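Local coordinates for protein probable transcriptional regulator (Pseudomonas aeruginosa PAO1, PDB 2GEN) that probably binds DNA at cis-regulatory sites and controls transcription as a dimeric, all-helical member of the TetR family, at residues T83-V88 and C180-A185; I12-L17 and G56-A61; G143-M148 and V187-V192. All coordinates share one frame; numbering follows the deposited sequence.

Contact 1: T83-V88 and C180-A185; sequences TVRLLV and CRELLA
Arg85 of helix 80-97 meets Glu182 of helix 181-192 end-on, its two terminal nitrogens each taking one carboxylate oxygen. NH2 donates to Glu182 OE1 at 2.8 Å along an almost straight line (176°), in the guanidinium plane and on the oxygen's syn lone pair. The second bond of this salt bridge, from Arg85 NH1 to Glu182 OE2 at 2.9 Å, is more bent and reaches its oxygen well out of the carboxylate plane, because the two flat groups are turned 30° against each other. The arginine chain bends at chi3, which lays the guanidinium across the methyl of Ala185: Ala185 CB sits over one face, toward the rim, 3.8 Å from Arg85 NH1. One turn further along helix 80-97, Val88 points toward the other helix. Val88 CG1, anti to the backbone N, lies 3.7 Å from Ala185 N. It also touches Leu184 CB, pressing on backbone as much as on side chain. The axes of the two short helical segments run at 132° and approach to 9.4 Å, in the part of the TetR-type regulatory domain where Leu184 also packs on Val156 of the second subunit. Arg181, a like charge near Arg85, pairs with Asp93. The two bonds to Glu182 fix the rotation of the Arg85 guanidinium over Ala185 CB, and the carboxylate probably offsets the nearby positive charge of Arg181.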
loop_
_atom_site.group_PDB
_atom_site.type_symbol
_atom_site.label_atom_id
_atom_site.label_comp_id
_atom_site.label_asym_id
_atom_site.label_seq_id
_atom_site.Cartn_x
_atom_site.Cartn_y
_atom_site.Cartn_z
ATOM N N THR A 83 -10.013 -16.591 -13.626
ATOM C CA THR A 83 -9.477 -15.294 -14.058
ATOM C C THR A 83 -9.190 -14.375 -12.863
ATOM O O THR A 83 -8.160 -13.725 -12.781
ATOM C CB THR A 83 -10.466 -14.694 -15.126
ATOM O OG1 THR A 83 -10.603 -15.621 -16.218
ATOM C CG2 THR A 83 -9.925 -13.355 -15.643
ATOM N N VAL A 84 -10.123 -14.337 -11.913
ATOM C CA VAL A 84 -9.973 -13.558 -10.719
ATOM C C VAL A 84 -8.825 -14.116 -9.868
ATOM O O VAL A 84 -7.934 -13.388 -9.458
ATOM C CB VAL A 84 -11.282 -13.560 -9.927
ATOM C CG1 VAL A 84 -11.077 -12.939 -8.569
ATOM C CG2 VAL A 84 -12.309 -12.683 -10.678
ATOM N N ARG A 85 -8.832 -15.427 -9.695
ATOM C CA ARG A 85 -7.753 -16.064 -8.868
ATOM C C ARG A 85 -6.382 -15.730 -9.425
ATOM O O ARG A 85 -5.457 -15.517 -8.660
ATOM C CB ARG A 85 -7.910 -17.564 -8.815
ATOM C CG ARG A 85 -9.095 -18.089 -7.941
ATOM C CD ARG A 85 -9.276 -19.587 -8.165
ATOM N NE ARG A 85 -8.073 -20.311 -7.748
ATOM C CZ ARG A 85 -7.800 -20.681 -6.486
ATOM N NH1 ARG A 85 -8.667 -20.488 -5.487
ATOM N NH2 ARG A 85 -6.644 -21.310 -6.234
ATOM N N LEU A 86 -6.232 -15.732 -10.755
ATOM C CA LEU A 86 -4.979 -15.448 -11.448
ATOM C C LEU A 86 -4.402 -14.108 -11.065
ATOM O O LEU A 86 -3.195 -13.982 -10.919
ATOM C CB LEU A 86 -5.207 -15.566 -12.980
ATOM C CG LEU A 86 -3.943 -15.272 -13.788
ATOM C CD1 LEU A 86 -2.982 -16.461 -13.692
ATOM C CD2 LEU A 86 -4.401 -15.007 -15.221
ATOM N N LEU A 87 -5.248 -13.057 -10.944
ATOM C CA LEU A 87 -4.738 -11.749 -10.532
ATOM C C LEU A 87 -4.040 -11.854 -9.174
ATOM O O LEU A 87 -3.033 -11.205 -8.964
ATOM C CB LEU A 87 -5.890 -10.757 -10.429
ATOM C CG LEU A 87 -6.563 -10.443 -11.797
ATOM C CD1 LEU A 87 -7.917 -9.731 -11.609
ATOM C CD2 LEU A 87 -5.657 -9.567 -12.649
ATOM N N VAL A 88 -4.587 -12.687 -8.301
ATOM C CA VAL A 88 -4.047 -12.818 -6.941
ATOM C C VAL A 88 -2.855 -13.759 -6.879
ATOM O O VAL A 88 -1.795 -13.355 -6.389
ATOM C CB VAL A 88 -5.113 -13.292 -5.976
ATOM C CG1 VAL A 88 -4.519 -13.539 -4.498
ATOM C CG2 VAL A 88 -6.229 -12.204 -5.880
ATOM N N CYS A 180 -0.606 -18.010 2.717
ATOM C CA CYS A 180 -1.909 -17.339 2.607
ATOM C C CYS A 180 -2.357 -17.251 1.141
ATOM O O CYS A 180 -3.376 -16.646 0.853
ATOM C CB CYS A 180 -1.826 -15.928 3.148
ATOM S SG CYS A 180 -1.356 -15.904 4.911
ATOM N N ARG A 181 -1.616 -17.877 0.245
ATOM C CA ARG A 181 -1.945 -17.790 -1.193
ATOM C C ARG A 181 -3.363 -18.279 -1.507
ATOM O O ARG A 181 -4.149 -17.538 -2.151
ATOM C CB ARG A 181 -0.902 -18.559 -2.033
ATOM C CG ARG A 181 -1.264 -18.675 -3.519
ATOM C CD ARG A 181 -0.347 -19.732 -4.054
ATOM N NE ARG A 181 -0.128 -19.705 -5.484
ATOM C CZ ARG A 181 -0.773 -20.473 -6.354
ATOM N NH1 ARG A 181 -1.789 -21.298 -5.983
ATOM N NH2 ARG A 181 -0.420 -20.420 -7.615
ATOM N N GLU A 182 -3.717 -19.495 -1.081
ATOM C CA GLU A 182 -5.056 -20.065 -1.389
ATOM C C GLU A 182 -6.159 -19.238 -0.727
ATOM O O GLU A 182 -7.165 -18.896 -1.376
ATOM C CB GLU A 182 -5.185 -21.570 -1.025
ATOM C CG GLU A 182 -6.592 -22.167 -1.353
ATOM C CD GLU A 182 -6.894 -22.134 -2.854
ATOM O OE1 GLU A 182 -5.919 -22.062 -3.656
ATOM O OE2 GLU A 182 -8.091 -22.183 -3.220
ATOM N N LEU A 183 -5.968 -18.876 0.541
ATOM C CA LEU A 183 -6.958 -18.069 1.217
ATOM C C LEU A 183 -7.245 -16.760 0.458
ATOM O O LEU A 183 -8.434 -16.465 0.211
ATOM C CB LEU A 183 -6.463 -17.752 2.614
ATOM C CG LEU A 183 -7.424 -16.944 3.449
ATOM C CD1 LEU A 183 -8.706 -17.734 3.710
ATOM C CD2 LEU A 183 -6.675 -16.565 4.715
ATOM N N LEU A 184 -6.192 -16.031 0.076
ATOM C CA LEU A 184 -6.387 -14.700 -0.554
ATOM C C LEU A 184 -7.046 -14.871 -1.944
ATOM O O LEU A 184 -7.928 -14.102 -2.322
ATOM C CB LEU A 184 -5.078 -13.926 -0.626
ATOM C CG LEU A 184 -4.573 -13.413 0.753
ATOM C CD1 LEU A 184 -3.434 -12.448 0.681
ATOM C CD2 LEU A 184 -5.717 -12.790 1.579
ATOM N N ALA A 185 -6.658 -15.923 -2.676
ATOM C CA ALA A 185 -7.296 -16.196 -3.990
ATOM C C ALA A 185 -8.787 -16.493 -3.799
ATOM O O ALA A 185 -9.631 -15.985 -4.536
ATOM C CB ALA A 185 -6.618 -17.378 -4.684
#

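Contact 2: I12-L17 and G56-A61; sequences ILQAAL and GELYLA
The N-terminal DNA-binding domain of TetR-family regulators is joined to the rest of the chain here, where Leu13 and Leu17 of its first helix, 9-23, pack on Leu58 of the long helix 51-76. The predicted helix-turn-helix, residues 29-48, lies between the two segments in sequence, so the contact closes the three-helix DNA-binding unit against the helix that leads out of it. The axes of the two short helical segments run at 107° to each other, 9.8 Å apart at their closest, and no hydrogen bond links the segments; the contact is apolar packing. Leu13 points toward helix 51-76 and spreads its two methyls over the turn there: CD2 comes to 3.7 Å from Leu58 N, while CD1 touches the methyl of Ala61, with 3.9 Å between Leu13 CD1 and Ala61 CB. Glu57 offers its CB to Leu13 and then turns its carboxylate away, to salt bridges with Arg120 and Arg53, which keeps the charge off the leucines. Phe48 packs on both Leu13 and Glu57, and Phe104 of helix 99-114 on Leu58. Leu58 makes the return approach. Its CG stands anti to the backbone N (chi1 178°), carrying the fork over to helix 9-23, where it crosses the Leu17 side chain at about a right angle. One prong, Leu58 CD2, lies 3.8 Å from Leu17 CB; the other, Leu58 CD1, rests 3.6 Å from the carbonyl oxygen Leu13 O, itself hydrogen-bonded to Leu17 N within the helix.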
loop_
_atom_site.group_PDB
_atom_site.type_symbol
_atom_site.label_atom_id
_atom_site.label_comp_id
_atom_site.label_asym_id
_atom_site.label_seq_id
_atom_site.Cartn_x
_atom_site.Cartn_y
_atom_site.Cartn_z
ATOM N N ILE A 12 21.984 -7.408 -16.045
ATOM C CA ILE A 12 22.335 -6.083 -15.520
ATOM C C ILE A 12 21.295 -5.570 -14.506
ATOM O O ILE A 12 21.647 -5.106 -13.410
ATOM C CB ILE A 12 22.553 -5.073 -16.667
ATOM C CG1 ILE A 12 23.861 -5.425 -17.412
ATOM C CG2 ILE A 12 22.544 -3.643 -16.144
ATOM C CD1 ILE A 12 23.964 -4.817 -18.800
ATOM N N LEU A 13 20.012 -5.683 -14.846
ATOM C CA LEU A 13 18.966 -5.304 -13.888
ATOM C C LEU A 13 19.004 -6.109 -12.587
ATOM O O LEU A 13 18.779 -5.560 -11.511
ATOM C CB LEU A 13 17.576 -5.362 -14.534
ATOM C CG LEU A 13 17.389 -4.381 -15.686
ATOM C CD1 LEU A 13 15.987 -4.531 -16.242
ATOM C CD2 LEU A 13 17.621 -2.903 -15.206
ATOM N N GLN A 14 19.293 -7.410 -12.666
ATOM C CA GLN A 14 19.335 -8.200 -11.446
ATOM C C GLN A 14 20.521 -7.795 -10.568
ATOM O O GLN A 14 20.405 -7.774 -9.349
ATOM C CB GLN A 14 19.281 -9.723 -11.717
ATOM C CG GLN A 14 17.865 -10.244 -12.165
ATOM C CD GLN A 14 16.677 -9.745 -11.276
ATOM O OE1 GLN A 14 15.926 -8.812 -11.654
ATOM N NE2 GLN A 14 16.529 -10.346 -10.099
ATOM N N ALA A 15 21.642 -7.454 -11.196
ATOM C CA ALA A 15 22.815 -6.919 -10.482
ATOM C C ALA A 15 22.477 -5.617 -9.782
ATOM O O ALA A 15 22.784 -5.449 -8.612
ATOM C CB ALA A 15 23.994 -6.698 -11.457
ATOM N N ALA A 16 21.835 -4.700 -10.513
ATOM C CA ALA A 16 21.403 -3.448 -9.920
ATOM C C ALA A 16 20.487 -3.705 -8.710
ATOM O O ALA A 16 20.683 -3.154 -7.623
ATOM C CB ALA A 16 20.735 -2.574 -10.965
ATOM N N LEU A 17 19.511 -4.597 -8.873
ATOM C CA LEU A 17 18.642 -4.921 -7.756
ATOM C C LEU A 17 19.431 -5.420 -6.527
ATOM O O LEU A 17 19.160 -4.988 -5.411
ATOM C CB LEU A 17 17.577 -5.943 -8.188
ATOM C CG LEU A 17 16.718 -6.529 -7.066
ATOM C CD1 LEU A 17 15.845 -5.446 -6.373
ATOM C CD2 LEU A 17 15.843 -7.621 -7.666
ATOM N N GLY A 56 14.927 3.159 -13.033
ATOM C CA GLY A 56 13.602 3.161 -13.677
ATOM C C GLY A 56 13.351 1.920 -14.536
ATOM O O GLY A 56 12.229 1.393 -14.568
ATOM N N GLU A 57 14.376 1.433 -15.231
ATOM C CA GLU A 57 14.222 0.220 -16.046
ATOM C C GLU A 57 13.960 -0.991 -15.139
ATOM O O GLU A 57 13.145 -1.878 -15.501
ATOM C CB GLU A 57 15.428 -0.028 -16.958
ATOM C CG GLU A 57 15.663 1.080 -18.036
ATOM C CD GLU A 57 14.710 1.010 -19.224
ATOM O OE1 GLU A 57 13.769 0.163 -19.242
ATOM O OE2 GLU A 57 14.882 1.821 -20.163
ATOM N N LEU A 58 14.624 -1.026 -13.983
ATOM C CA LEU A 58 14.378 -2.088 -12.993
ATOM C C LEU A 58 12.903 -2.077 -12.539
ATOM O O LEU A 58 12.239 -3.144 -12.417
ATOM C CB LEU A 58 15.338 -1.951 -11.796
ATOM C CG LEU A 58 15.178 -2.963 -10.636
ATOM C CD1 LEU A 58 15.375 -4.410 -11.141
ATOM C CD2 LEU A 58 16.110 -2.650 -9.446
ATOM N N TYR A 59 12.391 -0.870 -12.303
ATOM C CA TYR A 59 10.993 -0.692 -11.911
ATOM C C TYR A 59 10.070 -1.210 -13.011
ATOM O O TYR A 59 9.167 -2.055 -12.763
ATOM C CB TYR A 59 10.677 0.785 -11.590
ATOM C CG TYR A 59 9.279 0.942 -11.067
ATOM C CD1 TYR A 59 9.000 0.796 -9.709
ATOM C CD2 TYR A 59 8.223 1.192 -11.944
ATOM C CE1 TYR A 59 7.663 0.915 -9.239
ATOM C CE2 TYR A 59 6.920 1.310 -11.492
ATOM C CZ TYR A 59 6.640 1.171 -10.168
ATOM O OH TYR A 59 5.317 1.258 -9.776
ATOM N N LEU A 60 10.274 -0.710 -14.225
ATOM C CA LEU A 60 9.388 -1.076 -15.338
ATOM C C LEU A 60 9.437 -2.575 -15.650
ATOM O O LEU A 60 8.406 -3.183 -15.988
ATOM C CB LEU A 60 9.723 -0.277 -16.593
ATOM C CG LEU A 60 9.538 1.247 -16.511
ATOM C CD1 LEU A 60 10.030 1.861 -17.826
ATOM C CD2 LEU A 60 8.081 1.647 -16.268
ATOM N N ALA A 61 10.630 -3.166 -15.570
ATOM C CA ALA A 61 10.752 -4.624 -15.775
ATOM C C ALA A 61 9.982 -5.421 -14.729
ATOM O O ALA A 61 9.404 -6.474 -15.060
ATOM C CB ALA A 61 12.195 -5.047 -15.784
#

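Contact 3: G143-M148 and V187-V192; sequences GLFREM and VAWDSV
Val192, Phe145 and Trp189 bury the most surface where the 143-148 loop runs past the last turn of helix 181-192. Val192 O receives the backbone N-H of Arg146 at 2.7 Å, with the donor tilted 30° from the carbonyl plane, and the same oxygen has a CA-H...O contact with Phe145 CA at 3.2 Å. The Phe145 ring presents an edge both to this oxygen and to the indole. There the two side chains cross at about a right angle, edge to edge, with Phe145 CE1 4.0 Å from Trp189 CZ3. Phe153 of helix 150-169 adds an edge-to-face ring contact to Phe145. The loop links helices 118-141 and 150-169 of the TetR-type regulatory domain, leaving the first of them through a Schellman motif at Gly143. Five residues after Gly143, the side chain of selenomethionine Met148 bends at chi3 (85°) and brings CE to 4.0 Å from Val192 CG1. Arg146 CD passes 3.6 Å from Ser191 O. A water bridges the two residues, accepting from Arg146 NH1 and donating to Ser191 O at 3.0 Å. The second subunit is close by: Ser191 OG is hydrogen-bonded to Ser191 OG of that chain, while Arg146 NH1 and Asp190 OD2 of the second subunit form a long ion pair that is weak.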
loop_
_atom_site.group_PDB
_atom_site.type_symbol
_atom_site.label_atom_id
_atom_site.label_comp_id
_atom_site.label_asym_id
_atom_site.label_seq_id
_atom_site.Cartn_x
_atom_site.Cartn_y
_atom_site.Cartn_z
ATOM N N GLY A 143 -23.008 -11.029 -15.835
ATOM C CA GLY A 143 -23.587 -10.830 -14.509
ATOM C C GLY A 143 -22.916 -11.734 -13.490
ATOM O O GLY A 143 -23.536 -12.103 -12.463
ATOM N N LEU A 144 -21.666 -12.117 -13.759
ATOM C CA LEU A 144 -20.981 -13.083 -12.860
ATOM C C LEU A 144 -20.410 -12.427 -11.618
ATOM O O LEU A 144 -20.009 -13.140 -10.677
ATOM C CB LEU A 144 -19.891 -13.861 -13.604
ATOM C CG LEU A 144 -20.461 -14.728 -14.745
ATOM C CD1 LEU A 144 -19.331 -15.502 -15.365
ATOM C CD2 LEU A 144 -21.595 -15.682 -14.328
ATOM N N PHE A 145 -20.379 -11.099 -11.613
ATOM C CA PHE A 145 -19.781 -10.362 -10.507
ATOM C C PHE A 145 -20.815 -9.500 -9.804
ATOM O O PHE A 145 -21.770 -8.967 -10.443
ATOM C CB PHE A 145 -18.671 -9.411 -10.962
ATOM C CG PHE A 145 -17.548 -10.075 -11.744
ATOM C CD1 PHE A 145 -16.853 -11.180 -11.204
ATOM C CD2 PHE A 145 -17.120 -9.545 -12.926
ATOM C CE1 PHE A 145 -15.806 -11.774 -11.929
ATOM C CE2 PHE A 145 -16.047 -10.136 -13.648
ATOM C CZ PHE A 145 -15.400 -11.216 -13.146
ATOM N N ARG A 146 -20.583 -9.285 -8.516
ATOM C CA ARG A 146 -21.359 -8.280 -7.794
ATOM C C ARG A 146 -21.097 -6.879 -8.388
ATOM O O ARG A 146 -19.977 -6.553 -8.836
ATOM C CB ARG A 146 -21.075 -8.393 -6.286
ATOM C CG ARG A 146 -20.084 -7.416 -5.757
ATOM C CD ARG A 146 -19.980 -7.451 -4.187
ATOM N NE ARG A 146 -20.856 -6.440 -3.596
ATOM C CZ ARG A 146 -21.271 -6.405 -2.325
ATOM N NH1 ARG A 146 -20.910 -7.351 -1.437
ATOM N NH2 ARG A 146 -22.071 -5.405 -1.951
ATOM N N GLU A 147 -22.130 -6.039 -8.415
ATOM C CA GLU A 147 -22.025 -4.711 -9.067
ATOM C C GLU A 147 -21.114 -3.774 -8.278
ATOM O O GLU A 147 -21.329 -3.555 -7.081
ATOM C CB GLU A 147 -23.408 -4.044 -9.242
ATOM C CG GLU A 147 -24.542 -4.966 -9.758
ATOM C CD GLU A 147 -25.738 -4.178 -10.316
ATOM O OE1 GLU A 147 -26.141 -3.156 -9.692
ATOM O OE2 GLU A 147 -26.266 -4.571 -11.395
HETATM N N MSE A 148 -20.096 -3.251 -8.944
HETATM C CA MSE A 148 -19.213 -2.245 -8.389
HETATM C C MSE A 148 -18.421 -1.550 -9.492
HETATM O O MSE A 148 -18.242 -2.134 -10.584
HETATM C CB MSE A 148 -18.273 -2.861 -7.317
HETATM C CG MSE A 148 -17.185 -3.665 -7.849
HETATM SE SE MSE A 148 -16.232 -4.593 -6.328
HETATM C CE MSE A 148 -17.287 -6.062 -6.128
ATOM N N VAL A 187 -10.759 -15.747 -1.201
ATOM C CA VAL A 187 -11.466 -14.589 -0.725
ATOM C C VAL A 187 -11.706 -13.594 -1.852
ATOM O O VAL A 187 -12.777 -13.017 -1.915
ATOM C CB VAL A 187 -10.729 -13.893 0.358
ATOM C CG1 VAL A 187 -11.365 -12.513 0.617
ATOM C CG2 VAL A 187 -10.700 -14.812 1.665
ATOM N N ALA A 188 -10.733 -13.416 -2.740
ATOM C CA ALA A 188 -10.914 -12.446 -3.865
ATOM C C ALA A 188 -12.151 -12.896 -4.672
ATOM O O ALA A 188 -13.035 -12.070 -4.999
ATOM C CB ALA A 188 -9.656 -12.435 -4.755
ATOM N N TRP A 189 -12.190 -14.157 -5.050
ATOM C CA TRP A 189 -13.324 -14.698 -5.858
ATOM C C TRP A 189 -14.611 -14.535 -5.067
ATOM O O TRP A 189 -15.610 -13.978 -5.548
ATOM C CB TRP A 189 -13.097 -16.166 -6.208
ATOM C CG TRP A 189 -14.263 -16.820 -6.830
ATOM C CD1 TRP A 189 -14.856 -17.973 -6.404
ATOM C CD2 TRP A 189 -15.019 -16.372 -7.971
ATOM N NE1 TRP A 189 -15.933 -18.306 -7.213
ATOM C CE2 TRP A 189 -16.051 -17.341 -8.186
ATOM C CE3 TRP A 189 -14.914 -15.287 -8.854
ATOM C CZ2 TRP A 189 -16.979 -17.238 -9.228
ATOM C CZ3 TRP A 189 -15.863 -15.207 -9.899
ATOM C CH2 TRP A 189 -16.873 -16.162 -10.063
ATOM N N ASP A 190 -14.603 -14.986 -3.799
ATOM C CA ASP A 190 -15.822 -14.841 -3.011
ATOM C C ASP A 190 -16.298 -13.392 -2.797
ATOM O O ASP A 190 -17.528 -13.152 -2.672
ATOM C CB ASP A 190 -15.659 -15.587 -1.665
ATOM C CG ASP A 190 -15.756 -17.056 -1.834
ATOM O OD1 ASP A 190 -16.470 -17.536 -2.746
ATOM O OD2 ASP A 190 -15.160 -17.780 -0.998
ATOM N N SER A 191 -15.357 -12.446 -2.800
ATOM C CA SER A 191 -15.648 -11.050 -2.560
ATOM C C SER A 191 -16.300 -10.418 -3.773
ATOM O O SER A 191 -17.127 -9.539 -3.612
ATOM C CB SER A 191 -14.409 -10.255 -2.201
ATOM O OG SER A 191 -13.900 -10.722 -0.966
ATOM N N VAL A 192 -15.928 -10.866 -4.979
ATOM C CA VAL A 192 -16.444 -10.173 -6.178
ATOM C C VAL A 192 -17.493 -10.969 -6.924
ATOM O O VAL A 192 -18.189 -10.378 -7.787
ATOM C CB VAL A 192 -15.331 -9.755 -7.177
ATOM C CG1 VAL A 192 -14.383 -8.718 -6.580
ATOM C CG2 VAL A 192 -14.559 -10.999 -7.656
HETATM O O HOH W 1 -18.966 -9.315 -1.314
#

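Contacts 1 and 3 share helix 181-192 and are continuous, their centres 13 Å apart: Val88 CG2 lies 3.6 Å from Ala188 CB, and Val84 CG2 lies 3.8 Å from Phe145 CE1, so helix 80-97 reaches both the helix and the loop. Their segments alternate along the chain, and both contacts touch the second subunit, so both contribute residues to the dimer interface. Contact 2 stands apart, on the opposite side of the chain's centre, with its centre 27 Å from that of contact 1 and 35 Å from that of contact 3. It adjoins the predicted helix-turn-helix and touches no other chain; helices 51-76 and 80-97, consecutive in sequence, span the separation between contacts 2 and 1.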